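Local coordinates for protein Lic11098 (Leptospira interrogans serogroup Icterohaemorrhagiae serovar copenhageni, PDB 4U08) that is of unknown function but forms a curved leucine-rich repeat solenoid, and is considered a virulence factor that may act by binding partners, at residues L142-F147 against G164-Q169; E184-D189 against Q207-R212; H190-V195 against N213-T218; L234-L239 against L257-L262. All blocks are in the same frame, centred on the assembly; numbering follows the deposited sequence.

Contact 1: L142-F147 against G164-Q169. With ZN (zinc ion), chain G.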
loop_
_atom_site.group_PDB
_atom_site.type_symbol
_atom_site.label_atom_id
_atom_site.label_comp_id
_atom_site.label_asym_id
_atom_site.label_seq_id
_atom_site.Cartn_x
_atom_site.Cartn_y
_atom_site.Cartn_z
ATOM N N LEU A 142 2.098 -7.087 -11.120
ATOM C CA LEU A 142 3.377 -7.147 -11.860
ATOM C C LEU A 142 4.570 -6.873 -10.951
ATOM O O LEU A 142 5.684 -6.643 -11.429
ATOM C CB LEU A 142 3.364 -6.146 -13.038
ATOM C CG LEU A 142 2.328 -6.387 -14.121
ATOM C CD1 LEU A 142 2.069 -5.107 -14.913
ATOM C CD2 LEU A 142 2.726 -7.552 -15.009
ATOM N N GLY A 143 4.327 -6.889 -9.643
ATOM C CA GLY A 143 5.374 -6.645 -8.663
ATOM C C GLY A 143 6.529 -7.638 -8.743
ATOM O O GLY A 143 6.337 -8.761 -9.211
ATOM N N HIS A 144 7.725 -7.240 -8.303
ATOM C CA HIS A 144 8.908 -8.126 -8.271
ATOM C C HIS A 144 9.249 -8.711 -9.643
ATOM O O HIS A 144 9.337 -9.922 -9.814
ATOM C CB HIS A 144 8.783 -9.238 -7.194
ATOM C CG HIS A 144 8.710 -8.709 -5.795
ATOM N ND1 HIS A 144 7.493 -8.345 -5.251
ATOM C CD2 HIS A 144 9.680 -8.480 -4.880
ATOM C CE1 HIS A 144 7.756 -7.897 -4.039
ATOM N NE2 HIS A 144 9.053 -7.947 -3.772
ATOM N N ASN A 145 9.384 -7.839 -10.635
ATOM C CA ASN A 145 9.781 -8.214 -11.990
ATOM C C ASN A 145 10.978 -7.351 -12.366
ATOM O O ASN A 145 11.694 -6.866 -11.469
ATOM C CB ASN A 145 8.598 -8.089 -12.965
ATOM C CG ASN A 145 7.780 -9.331 -13.022
ATOM O OD1 ASN A 145 8.226 -10.335 -13.554
ATOM N ND2 ASN A 145 6.586 -9.319 -12.434
ATOM N N GLN A 146 11.200 -7.126 -13.669
ATOM C CA GLN A 146 12.338 -6.342 -14.133
ATOM C C GLN A 146 11.910 -5.200 -15.064
ATOM O O GLN A 146 12.619 -4.887 -16.027
ATOM C CB GLN A 146 13.379 -7.260 -14.822
ATOM C CG GLN A 146 14.129 -8.167 -13.852
ATOM C CD GLN A 146 14.520 -9.495 -14.458
ATOM O OE1 GLN A 146 14.101 -9.873 -15.562
ATOM N NE2 GLN A 146 15.326 -10.250 -13.729
ATOM N N PHE A 147 10.772 -4.557 -14.762
ATOM C CA PHE A 147 10.296 -3.419 -15.539
ATOM C C PHE A 147 11.068 -2.145 -15.200
ATOM O O PHE A 147 10.999 -1.653 -14.066
ATOM C CB PHE A 147 8.785 -3.197 -15.332
ATOM C CG PHE A 147 7.888 -4.262 -15.905
ATOM C CD1 PHE A 147 7.528 -4.247 -17.255
ATOM C CD2 PHE A 147 7.376 -5.268 -15.093
ATOM C CE1 PHE A 147 6.668 -5.224 -17.779
ATOM C CE2 PHE A 147 6.534 -6.253 -15.617
ATOM C CZ PHE A 147 6.187 -6.231 -16.960
ATOM N N GLY A 164 -0.557 -3.587 -9.345
ATOM C CA GLY A 164 0.627 -3.788 -8.525
ATOM C C GLY A 164 1.881 -3.700 -9.372
ATOM O O GLY A 164 2.075 -4.515 -10.270
ATOM N N LEU A 165 2.725 -2.714 -9.109
ATOM C CA LEU A 165 3.978 -2.503 -9.843
ATOM C C LEU A 165 5.151 -2.325 -8.891
ATOM O O LEU A 165 6.188 -1.798 -9.272
ATOM C CB LEU A 165 3.843 -1.285 -10.765
ATOM C CG LEU A 165 3.096 -1.534 -12.077
ATOM C CD1 LEU A 165 2.689 -0.223 -12.687
ATOM C CD2 LEU A 165 3.971 -2.326 -13.045
ATOM N N ASP A 166 4.984 -2.792 -7.645
ATOM C CA ASP A 166 5.995 -2.661 -6.604
ATOM C C ASP A 166 7.251 -3.488 -6.926
ATOM O O ASP A 166 7.155 -4.536 -7.575
ATOM C CB ASP A 166 5.401 -3.124 -5.257
ATOM C CG ASP A 166 4.955 -4.579 -5.299
ATOM O OD1 ASP A 166 3.848 -4.850 -5.850
ATOM O OD2 ASP A 166 5.743 -5.452 -4.864
ATOM N N HIS A 167 8.407 -3.056 -6.398
ATOM C CA HIS A 167 9.688 -3.777 -6.535
ATOM C C HIS A 167 10.071 -4.051 -7.988
ATOM O O HIS A 167 10.391 -5.170 -8.364
ATOM C CB HIS A 167 9.683 -5.067 -5.693
ATOM C CG HIS A 167 9.532 -4.787 -4.230
ATOM N ND1 HIS A 167 8.284 -4.705 -3.640
ATOM C CD2 HIS A 167 10.476 -4.551 -3.295
ATOM C CE1 HIS A 167 8.508 -4.400 -2.372
ATOM N NE2 HIS A 167 9.807 -4.316 -2.109
ATOM N N ASN A 168 10.010 -3.010 -8.797
ATOM C CA ASN A 168 10.469 -3.055 -10.183
ATOM C C ASN A 168 11.576 -2.029 -10.245
ATOM O O ASN A 168 12.128 -1.677 -9.186
ATOM C CB ASN A 168 9.322 -2.803 -11.169
ATOM C CG ASN A 168 8.579 -4.062 -11.445
ATOM O OD1 ASN A 168 9.101 -4.970 -12.084
ATOM N ND2 ASN A 168 7.377 -4.202 -10.913
ATOM N N GLN A 169 11.929 -1.548 -11.427
ATOM C CA GLN A 169 12.986 -0.547 -11.490
ATOM C C GLN A 169 12.506 0.725 -12.175
ATOM O O GLN A 169 13.300 1.420 -12.801
ATOM C CB GLN A 169 14.290 -1.133 -12.103
ATOM C CG GLN A 169 14.080 -2.470 -12.831
ATOM C CD GLN A 169 14.624 -3.650 -12.077
ATOM O OE1 GLN A 169 15.713 -4.157 -12.384
ATOM N NE2 GLN A 169 13.864 -4.141 -11.102
HETATM ZN ZN ZN G . 10.820 -3.219 -0.676
HETATM O O HOH W 1 2.026 -6.846 -7.505
HETATM O O HOH W 2 4.689 -8.339 -5.160
HETATM O O HOH W 3 9.492 -1.767 0.333
#
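Asn-168 and a stacked histidine pair, His-144 and His-167, join two successive turns of the leucine-rich repeat solenoid where the chain leaves strands 139-141 and 162-164, a rung of the asparagine ladder. The amide of Asn-168 bridges the turn 142-147. Its ND2 gives a nearly straight bond (172°) to Leu-142 O at 3.0 Å and another to Leu-165 O in its own turn, while its OD1 accepts from Phe-147 N at 3.2 Å and weakly from Asn-145 N. Asn-145 ND2, which also bonds Leu-119 O, reaches Leu-142 O from the opposite face of that carbonyl, so two asparagines grip one buried oxygen. The imidazoles of His-144 and His-167 form an offset stack, with planes 12° apart and centroids 4.1 Å apart, and His-167 CB sits over the middle of the His-144 ring. Asp-166 OD2 uses its anti lone pair to accept from His-167 ND1 at 2.9 Å, which fixes the rotation of the ring. His-167 NE2 is thereby turned to a zinc ion 2.1 Å away, to which His-190 and a water also bind. With ND1 donating to a carboxylate, NE2 probably becomes a stronger metal ligand.

Contact 2: E184-D189 against Q207-R212. With ZN (zinc ion), chain F; CA (calcium ion), chain H.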
loop_
_atom_site.group_PDB
_atom_site.type_symbol
_atom_site.label_atom_id
_atom_site.label_comp_id
_atom_site.label_asym_id
_atom_site.label_seq_id
_atom_site.Cartn_x
_atom_site.Cartn_y
_atom_site.Cartn_z
ATOM N N GLU A 184 -8.591 1.847 -8.130
ATOM C CA GLU A 184 -8.825 2.087 -6.702
ATOM C C GLU A 184 -7.552 1.912 -5.893
ATOM O O GLU A 184 -7.389 2.565 -4.855
ATOM C CB GLU A 184 -9.909 1.156 -6.159
ATOM C CG GLU A 184 -11.271 1.429 -6.780
ATOM C CD GLU A 184 -12.353 0.416 -6.463
ATOM O OE1 GLU A 184 -12.036 -0.627 -5.851
ATOM O OE2 GLU A 184 -13.520 0.663 -6.841
ATOM N N SER A 185 -6.661 1.013 -6.344
ATOM C CA SER A 185 -5.411 0.744 -5.641
ATOM C C SER A 185 -4.226 0.756 -6.606
ATOM O O SER A 185 -4.237 0.058 -7.620
ATOM C CB SER A 185 -5.502 -0.582 -4.896
ATOM O OG SER A 185 -4.305 -0.850 -4.195
ATOM N N LEU A 186 -3.209 1.533 -6.282
ATOM C CA LEU A 186 -1.993 1.626 -7.106
ATOM C C LEU A 186 -0.769 1.339 -6.231
ATOM O O LEU A 186 -0.464 2.115 -5.343
ATOM C CB LEU A 186 -1.907 3.011 -7.802
ATOM C CG LEU A 186 -0.651 3.301 -8.667
ATOM C CD1 LEU A 186 -0.395 2.184 -9.719
ATOM C CD2 LEU A 186 -0.756 4.656 -9.319
ATOM N N GLY A 187 -0.109 0.214 -6.477
ATOM C CA GLY A 187 1.062 -0.201 -5.704
ATOM C C GLY A 187 2.362 0.091 -6.431
ATOM O O GLY A 187 2.686 -0.584 -7.408
ATOM N N LEU A 188 3.120 1.080 -5.959
ATOM C CA LEU A 188 4.397 1.475 -6.553
ATOM C C LEU A 188 5.577 1.439 -5.565
ATOM O O LEU A 188 6.614 2.035 -5.844
ATOM C CB LEU A 188 4.254 2.885 -7.159
ATOM C CG LEU A 188 3.334 2.988 -8.383
ATOM C CD1 LEU A 188 2.951 4.400 -8.631
ATOM C CD2 LEU A 188 4.006 2.339 -9.618
ATOM N N ASP A 189 5.430 0.760 -4.414
ATOM C CA ASP A 189 6.507 0.682 -3.420
ATOM C C ASP A 189 7.819 0.158 -3.990
ATOM O O ASP A 189 7.830 -0.805 -4.750
ATOM C CB ASP A 189 6.158 -0.285 -2.259
ATOM C CG ASP A 189 4.990 0.112 -1.374
ATOM O OD1 ASP A 189 4.657 1.304 -1.331
ATOM O OD2 ASP A 189 4.419 -0.781 -0.721
ATOM N N GLN A 207 -8.237 5.130 -4.183
ATOM C CA GLN A 207 -8.442 5.127 -2.739
ATOM C C GLN A 207 -7.142 4.899 -1.991
ATOM O O GLN A 207 -6.998 5.378 -0.869
ATOM C CB GLN A 207 -9.439 4.032 -2.352
ATOM C CG GLN A 207 -10.859 4.284 -2.868
ATOM C CD GLN A 207 -11.698 3.017 -2.845
ATOM O OE1 GLN A 207 -12.526 2.794 -3.720
ATOM N NE2 GLN A 207 -11.505 2.146 -1.872
ATOM N N ILE A 208 -6.246 4.074 -2.553
ATOM C CA ILE A 208 -4.979 3.701 -1.918
ATOM C C ILE A 208 -3.815 3.912 -2.892
ATOM O O ILE A 208 -3.813 3.354 -3.985
ATOM C CB ILE A 208 -5.006 2.221 -1.423
ATOM C CG1 ILE A 208 -6.269 1.867 -0.574
ATOM C CG2 ILE A 208 -3.716 1.844 -0.698
ATOM C CD1 ILE A 208 -6.613 2.558 0.659
ATOM N N LEU A 209 -2.806 4.663 -2.459
ATOM C CA LEU A 209 -1.613 4.931 -3.252
ATOM C C LEU A 209 -0.378 4.602 -2.411
ATOM O O LEU A 209 -0.112 5.289 -1.421
ATOM C CB LEU A 209 -1.616 6.415 -3.723
ATOM C CG LEU A 209 -0.414 6.937 -4.571
ATOM C CD1 LEU A 209 -0.117 6.012 -5.787
ATOM C CD2 LEU A 209 -0.670 8.351 -5.068
ATOM N N HIS A 210 0.338 3.520 -2.776
ATOM C CA HIS A 210 1.540 3.037 -2.109
ATOM C C HIS A 210 2.757 3.515 -2.874
ATOM O O HIS A 210 2.966 3.100 -4.018
ATOM C CB HIS A 210 1.512 1.503 -2.026
ATOM C CG HIS A 210 0.578 0.983 -0.969
ATOM N ND1 HIS A 210 0.497 -0.352 -0.688
ATOM C CD2 HIS A 210 -0.281 1.648 -0.158
ATOM C CE1 HIS A 210 -0.412 -0.474 0.267
ATOM N NE2 HIS A 210 -0.902 0.707 0.622
ATOM N N LEU A 211 3.501 4.450 -2.292
ATOM C CA LEU A 211 4.690 5.035 -2.920
ATOM C C LEU A 211 5.914 4.963 -2.023
ATOM O O LEU A 211 6.853 5.748 -2.189
ATOM C CB LEU A 211 4.418 6.490 -3.297
ATOM C CG LEU A 211 3.621 6.711 -4.585
ATOM C CD1 LEU A 211 3.125 8.113 -4.649
ATOM C CD2 LEU A 211 4.483 6.434 -5.798
ATOM N N ARG A 212 5.908 4.023 -1.075
ATOM C CA ARG A 212 6.986 3.883 -0.102
ATOM C C ARG A 212 8.286 3.506 -0.761
ATOM O O ARG A 212 8.294 2.713 -1.698
ATOM C CB ARG A 212 6.631 2.819 0.946
ATOM C CG ARG A 212 5.418 3.204 1.803
ATOM C CD ARG A 212 4.953 2.013 2.611
ATOM N NE ARG A 212 4.099 1.120 1.826
ATOM C CZ ARG A 212 3.546 0.010 2.300
ATOM N NH1 ARG A 212 3.744 -0.352 3.560
ATOM N NH2 ARG A 212 2.784 -0.744 1.522
HETATM ZN ZN ZN F . 1.442 -1.973 -1.917
HETATM CA CA CA H . -13.430 -3.098 -6.127
HETATM O O HOH W 4 3.025 -1.399 -3.384
HETATM O O HOH W 5 -13.487 -2.098 -3.695
#
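Leu-186 and Leu-209 pack side by side beneath two neighbouring parallel strands, 185-187 and 208-210, whose axes run 4.9 Å apart and only 3° from parallel. This is the close part of the contact: Leu-186 CD2 meets Leu-209 CD1 at 3.8 Å, and Leu-188 CB touches Leu-211 CD2, also at 3.8 Å, all in the buried leucine core of the repeats. A regular run of backbone bonds ties the strands together, opening with Glu-184 O, which accepts from both Gln-207 N and Ile-208 N. The other face, carrying Ser-185, Ile-208 and His-210, is looser and partly exposed. Just before the strands, Glu-184 and Gln-207 extend alongside each other; Gln-207 OE1 lies 3.6 Å from Glu-184 CD, with the carboxylate and amide planes 35° apart, and Glu-184 OE1 lies 2.9 Å from a calcium ion that Glu-161 also binds. His-210 ND1 holds a zinc ion at 2.2 Å. At the end of the strands Asp-189 grips Arg-212: OD1 accepts from the Arg-212 backbone N at 3.0 Å, OD2 forms a salt bridge with NH2 at 2.8 Å, and a weak bond runs from Arg-212 NE to OD1. A bend at chi3 (-82°) folds the guanidinium back, so that NH2 stands above the rim of the His-210 ring. Strand 162-164 continues the array beside Ser-185 and Leu-186, and strand 231-233 lies against Ile-208, Leu-209 and His-210.

Contact 3: H190-V195 against N213-T218. With ZN (zinc ion), chain G.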
loop_
_atom_site.group_PDB
_atom_site.type_symbol
_atom_site.label_atom_id
_atom_site.label_comp_id
_atom_site.label_asym_id
_atom_site.label_seq_id
_atom_site.Cartn_x
_atom_site.Cartn_y
_atom_site.Cartn_z
ATOM N N HIS A 190 8.913 0.721 -3.519
ATOM C CA HIS A 190 10.269 0.253 -3.791
ATOM C C HIS A 190 10.646 0.184 -5.292
ATOM O O HIS A 190 11.220 -0.794 -5.770
ATOM C CB HIS A 190 10.513 -1.096 -3.072
ATOM C CG HIS A 190 11.886 -1.213 -2.478
ATOM N ND1 HIS A 190 12.149 -2.084 -1.426
ATOM C CD2 HIS A 190 13.030 -0.558 -2.799
ATOM C CE1 HIS A 190 13.432 -1.937 -1.148
ATOM N NE2 HIS A 190 14.006 -1.021 -1.939
ATOM N N ASN A 191 10.331 1.246 -6.019
ATOM C CA ASN A 191 10.796 1.406 -7.394
ATOM C C ASN A 191 11.878 2.488 -7.232
ATOM O O ASN A 191 12.460 2.585 -6.152
ATOM C CB ASN A 191 9.640 1.835 -8.315
ATOM C CG ASN A 191 8.822 0.683 -8.771
ATOM O OD1 ASN A 191 9.245 -0.071 -9.619
ATOM N ND2 ASN A 191 7.634 0.504 -8.218
ATOM N N GLN A 192 12.122 3.331 -8.236
ATOM C CA GLN A 192 13.083 4.420 -8.071
ATOM C C GLN A 192 12.490 5.678 -8.644
ATOM O O GLN A 192 13.170 6.484 -9.286
ATOM C CB GLN A 192 14.497 4.065 -8.623
ATOM C CG GLN A 192 14.532 3.373 -9.973
ATOM C CD GLN A 192 15.903 2.810 -10.281
ATOM O OE1 GLN A 192 16.940 3.439 -10.036
ATOM N NE2 GLN A 192 15.939 1.618 -10.850
ATOM N N LEU A 193 11.171 5.846 -8.424
ATOM C CA LEU A 193 10.432 6.984 -8.945
ATOM C C LEU A 193 10.991 8.277 -8.416
ATOM O O LEU A 193 11.075 8.460 -7.213
ATOM C CB LEU A 193 8.934 6.863 -8.611
ATOM C CG LEU A 193 8.161 5.717 -9.288
ATOM C CD1 LEU A 193 6.794 5.522 -8.617
ATOM C CD2 LEU A 193 7.945 5.996 -10.776
ATOM N N ASN A 194 11.391 9.176 -9.319
ATOM C CA ASN A 194 11.945 10.475 -8.931
ATOM C C ASN A 194 10.929 11.577 -9.118
ATOM O O ASN A 194 11.094 12.669 -8.589
ATOM C CB ASN A 194 13.268 10.770 -9.678
ATOM C CG ASN A 194 13.235 10.517 -11.164
ATOM O OD1 ASN A 194 12.520 11.182 -11.911
ATOM N ND2 ASN A 194 14.023 9.552 -11.624
ATOM N N VAL A 195 9.835 11.273 -9.824
ATOM C CA VAL A 195 8.762 12.236 -10.099
ATOM C C VAL A 195 7.473 11.465 -10.394
ATOM O O VAL A 195 7.536 10.345 -10.888
ATOM C CB VAL A 195 9.167 13.181 -11.290
ATOM C CG1 VAL A 195 9.224 12.441 -12.621
ATOM C CG2 VAL A 195 8.272 14.415 -11.390
ATOM N N ASN A 213 9.390 4.012 -0.228
ATOM C CA ASN A 213 10.720 3.632 -0.675
ATOM C C ASN A 213 10.977 3.956 -2.159
ATOM O O ASN A 213 11.406 3.106 -2.925
ATOM C CB ASN A 213 11.017 2.141 -0.342
ATOM C CG ASN A 213 12.343 1.895 0.330
ATOM O OD1 ASN A 213 12.499 0.922 1.064
ATOM N ND2 ASN A 213 13.338 2.721 0.045
ATOM N N ASN A 214 10.707 5.186 -2.546
ATOM C CA ASN A 214 11.017 5.667 -3.893
ATOM C C ASN A 214 12.006 6.824 -3.732
ATOM O O ASN A 214 12.628 6.930 -2.667
ATOM C CB ASN A 214 9.738 6.038 -4.666
ATOM C CG ASN A 214 9.091 4.826 -5.263
ATOM O OD1 ASN A 214 9.556 4.299 -6.265
ATOM N ND2 ASN A 214 8.021 4.331 -4.657
ATOM N N GLN A 215 12.167 7.676 -4.745
ATOM C CA GLN A 215 13.109 8.798 -4.681
ATOM C C GLN A 215 12.429 10.121 -4.974
ATOM O O GLN A 215 13.044 11.008 -5.565
ATOM C CB GLN A 215 14.297 8.543 -5.644
ATOM C CG GLN A 215 15.221 7.410 -5.167
ATOM C CD GLN A 215 16.064 6.807 -6.268
ATOM O OE1 GLN A 215 16.508 7.479 -7.214
ATOM N NE2 GLN A 215 16.358 5.519 -6.137
ATOM N N LEU A 216 11.149 10.276 -4.541
ATOM C CA LEU A 216 10.388 11.502 -4.775
ATOM C C LEU A 216 10.897 12.680 -3.976
ATOM O O LEU A 216 11.077 12.557 -2.771
ATOM C CB LEU A 216 8.886 11.285 -4.471
ATOM C CG LEU A 216 8.171 10.221 -5.310
ATOM C CD1 LEU A 216 6.782 9.912 -4.705
ATOM C CD2 LEU A 216 8.018 10.697 -6.761
ATOM N N THR A 217 11.035 13.846 -4.615
ATOM C CA THR A 217 11.497 15.068 -3.945
ATOM C C THR A 217 10.348 16.024 -3.719
ATOM O O THR A 217 10.349 16.764 -2.736
ATOM C CB THR A 217 12.697 15.710 -4.665
ATOM O OG1 THR A 217 12.320 16.039 -6.000
ATOM C CG2 THR A 217 13.921 14.800 -4.682
ATOM N N THR A 218 9.363 16.022 -4.640
ATOM C CA THR A 218 8.138 16.824 -4.545
ATOM C C THR A 218 6.947 15.969 -5.015
ATOM O O THR A 218 7.130 14.898 -5.592
ATOM C CB THR A 218 8.189 18.131 -5.395
ATOM O OG1 THR A 218 8.290 17.823 -6.783
ATOM C CG2 THR A 218 9.280 19.104 -4.969
HETATM ZN ZN ZN G . 10.820 -3.219 -0.676
HETATM O O HOH W 6 15.321 8.282 -9.512
HETATM O O HOH W 3 9.492 -1.767 0.333
#
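His-190 opens the run 190-195 with its imidazole laid against the side-chain amide of Asn-213, the two planes only 11° apart and Asn-213 OD1 3.7 Å above the plane of the His-190 ring, over its centre. The same ring binds a zinc ion, shared with His-167, through ND1 at 1.9 Å. Asn-191 follows, succeeded in the asparagine ladder of the leucine-rich repeats by Asn-214. Its backbone N makes a weak bond to Asn-214 OD1, while its own amide is engaged by the preceding turn, ND2 with Leu-165 O and OD1 with Leu-170 N. Gln-192 lays CB against Gln-215 NE2 at 3.4 Å. Leu-193 is tied at both ends of its backbone: its N donates to Asn-214 OD1 at 3.1 Å (160°) and its O accepts from Gln-215 N at 2.8 Å, with its side chain running alongside the Asn-214 amide, whose ND2 bonds Leu-188 O and Leu-211 O. At Asn-194, CG sits between the backbone N and the carbonyl carbon (chi1 47°), which brings the amide to a water that ND2 shares with Gln-192 O and Gln-215 OE1. Val-195 N, buried by Leu-216 CD2 at 3.6 Å, finds no hydrogen-bonding partner. The two runs lie in the loops after strands 185-187 and 208-210; Asn-171 of the preceding loop touches Gln-192, and the loop after strand 231-233 meets them through Asn-237 and Lys-238.

Contact 4: L234-L239 against L257-L262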
loop_
_atom_site.group_PDB
_atom_site.type_symbol
_atom_site.label_atom_id
_atom_site.label_comp_id
_atom_site.label_asym_id
_atom_site.label_seq_id
_atom_site.Cartn_x
_atom_site.Cartn_y
_atom_site.Cartn_z
ATOM N N LEU A 234 3.793 7.542 1.737
ATOM C CA LEU A 234 4.984 8.186 1.170
ATOM C C LEU A 234 6.255 7.972 1.984
ATOM O O LEU A 234 7.236 8.699 1.794
ATOM C CB LEU A 234 4.713 9.673 0.957
ATOM C CG LEU A 234 3.761 10.002 -0.199
ATOM C CD1 LEU A 234 3.123 11.353 -0.008
ATOM C CD2 LEU A 234 4.478 9.913 -1.540
ATOM N N ASN A 235 6.266 6.934 2.849
ATOM C CA ASN A 235 7.431 6.604 3.683
ATOM C C ASN A 235 8.688 6.454 2.860
ATOM O O ASN A 235 8.641 5.886 1.763
ATOM C CB ASN A 235 7.256 5.264 4.391
ATOM C CG ASN A 235 6.090 5.133 5.308
ATOM O OD1 ASN A 235 5.716 4.018 5.656
ATOM N ND2 ASN A 235 5.550 6.248 5.785
ATOM N N LYS A 236 9.822 6.893 3.421
ATOM C CA LYS A 236 11.141 6.687 2.812
ATOM C C LYS A 236 11.246 7.221 1.366
ATOM O O LYS A 236 11.556 6.483 0.442
ATOM C CB LYS A 236 11.574 5.218 2.912
ATOM C CG LYS A 236 11.841 4.759 4.345
ATOM C CD LYS A 236 12.252 3.306 4.411
ATOM C CE LYS A 236 12.631 2.933 5.827
ATOM N NZ LYS A 236 12.840 1.471 5.986
ATOM N N ASN A 237 10.966 8.499 1.199
ATOM C CA ASN A 237 11.179 9.232 -0.044
ATOM C C ASN A 237 12.133 10.387 0.324
ATOM O O ASN A 237 12.739 10.336 1.397
ATOM C CB ASN A 237 9.860 9.712 -0.659
ATOM C CG ASN A 237 9.201 8.630 -1.467
ATOM O OD1 ASN A 237 9.557 8.396 -2.617
ATOM N ND2 ASN A 237 8.240 7.929 -0.893
ATOM N N LYS A 238 12.220 11.436 -0.495
ATOM C CA LYS A 238 13.112 12.583 -0.262
ATOM C C LYS A 238 12.339 13.885 -0.295
ATOM O O LYS A 238 12.886 14.909 -0.693
ATOM C CB LYS A 238 14.233 12.607 -1.331
ATOM C CG LYS A 238 15.182 11.425 -1.279
ATOM C CD LYS A 238 16.189 11.498 -2.424
ATOM C CE LYS A 238 17.316 10.494 -2.286
ATOM N NZ LYS A 238 16.876 9.102 -2.583
ATOM N N LEU A 239 11.049 13.861 0.122
ATOM C CA LEU A 239 10.204 15.047 0.119
ATOM C C LEU A 239 10.713 16.112 1.034
ATOM O O LEU A 239 10.979 15.859 2.213
ATOM C CB LEU A 239 8.727 14.724 0.447
ATOM C CG LEU A 239 8.046 13.682 -0.458
ATOM C CD1 LEU A 239 6.744 13.198 0.157
ATOM C CD2 LEU A 239 7.793 14.238 -1.843
ATOM N N LEU A 257 4.293 9.816 6.149
ATOM C CA LEU A 257 5.427 10.553 5.613
ATOM C C LEU A 257 6.733 10.261 6.375
ATOM O O LEU A 257 7.668 11.065 6.313
ATOM C CB LEU A 257 5.090 12.065 5.655
ATOM C CG LEU A 257 4.043 12.568 4.658
ATOM C CD1 LEU A 257 3.435 13.862 5.115
ATOM C CD2 LEU A 257 4.653 12.750 3.278
ATOM N N TYR A 258 6.792 9.093 7.044
ATOM C CA TYR A 258 7.927 8.599 7.816
ATOM C C TYR A 258 9.212 8.624 6.968
ATOM O O TYR A 258 9.203 8.199 5.813
ATOM C CB TYR A 258 7.633 7.172 8.341
ATOM C CG TYR A 258 8.844 6.387 8.794
ATOM C CD1 TYR A 258 9.326 5.318 8.044
ATOM C CD2 TYR A 258 9.507 6.706 9.986
ATOM C CE1 TYR A 258 10.445 4.590 8.459
ATOM C CE2 TYR A 258 10.625 5.988 10.408
ATOM C CZ TYR A 258 11.084 4.921 9.649
ATOM O OH TYR A 258 12.181 4.206 10.076
ATOM N N GLU A 259 10.286 9.165 7.538
ATOM C CA GLU A 259 11.605 9.241 6.914
ATOM C C GLU A 259 11.610 10.009 5.579
ATOM O O GLU A 259 11.993 9.472 4.540
ATOM C CB GLU A 259 12.249 7.843 6.785
ATOM C CG GLU A 259 13.077 7.487 8.013
ATOM C CD GLU A 259 14.044 6.322 7.888
ATOM O OE1 GLU A 259 14.517 6.042 6.762
ATOM O OE2 GLU A 259 14.369 5.720 8.939
ATOM N N ASN A 260 11.145 11.245 5.612
ATOM C CA ASN A 260 11.260 12.156 4.489
ATOM C C ASN A 260 12.190 13.278 4.975
ATOM O O ASN A 260 12.876 13.091 5.990
ATOM C CB ASN A 260 9.900 12.644 3.969
ATOM C CG ASN A 260 9.320 11.676 2.964
ATOM O OD1 ASN A 260 9.680 11.699 1.795
ATOM N ND2 ASN A 260 8.491 10.738 3.406
ATOM N N GLN A 261 12.216 14.413 4.314
ATOM C CA GLN A 261 13.115 15.483 4.732
ATOM C C GLN A 261 12.327 16.760 4.861
ATOM O O GLN A 261 12.822 17.839 4.549
ATOM C CB GLN A 261 14.318 15.601 3.760
ATOM C CG GLN A 261 15.034 14.268 3.461
ATOM C CD GLN A 261 16.120 14.311 2.391
ATOM O OE1 GLN A 261 16.866 13.335 2.205
ATOM N NE2 GLN A 261 16.249 15.425 1.662
ATOM N N LEU A 262 11.058 16.643 5.330
ATOM C CA LEU A 262 10.157 17.789 5.482
ATOM C C LEU A 262 10.618 18.737 6.562
ATOM O O LEU A 262 10.962 18.284 7.635
ATOM C CB LEU A 262 8.700 17.335 5.790
ATOM C CG LEU A 262 8.026 16.498 4.701
ATOM C CD1 LEU A 262 6.749 15.876 5.230
ATOM C CD2 LEU A 262 7.719 17.370 3.483
#
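Asn-260 reaches from its own turn across to Leu-234 and Leu-239, linking the loops that follow strands 231-233 and 254-256 as a rung of the leucine-rich repeat asparagine ladder. Its CB lies 3.8 Å from Leu-239 O. CG then stands anti to the carbonyl carbon (chi1 -86°), which swings the amide over the 234-239 turn and brings CG to 3.8 Å from Leu-234 O. OD1 receives Leu-239 N at 3.1 Å, in the carbonyl plane and on a lone pair, while Leu-239 CG packs against this oxygen at 3.4 Å. At the other end of the amide, ND2 splits its two hydrogens: one goes to Leu-234 O at 2.9 Å and one to Leu-257 O of its own turn. Leu-234 O meets this donor on one face of its carbonyl and Asn-237 ND2 on the other; Asn-237 ND2 also bonds Leu-211 O of the turn before. Leu-257 CD2 touches both Leu-234 CB and Leu-239 CD1, the latter at 3.8 Å. Farther out, Lys-236 N donates to Tyr-258 O at 2.8 Å, and the extended lysine chain runs beside the tyrosine, CE to CE1 at 3.8 Å. Asn-235 CB meets the edge of the same ring. With both ends of the Asn-260 amide taken up by backbone groups, its orientation is fixed, and buried polar atoms of consecutive turns are satisfied within a leucine-lined core.

All four contacts join consecutive turns of one solenoid. Contact 2 lies on the strands, whereas contacts 1, 3 and 4 lie in the turns that follow them. Contact 1 meets contact 2 through the backbone bond from Leu-165 N to Gly-187 O (2.7 Å), their centres about 13 Å apart. Contacts 2 and 3 interlock in sequence, Arg-212 O accepting from His-190 N at 2.8 Å. One zinc ion bridges contacts 1 and 3; contact 2 holds a different zinc and the calcium. Contact 4 adjoins contact 3, centres about 10 Å apart, through Asn-213 N to Asn-235 O, but stays about 10 Å from contact 1 at their nearest atoms.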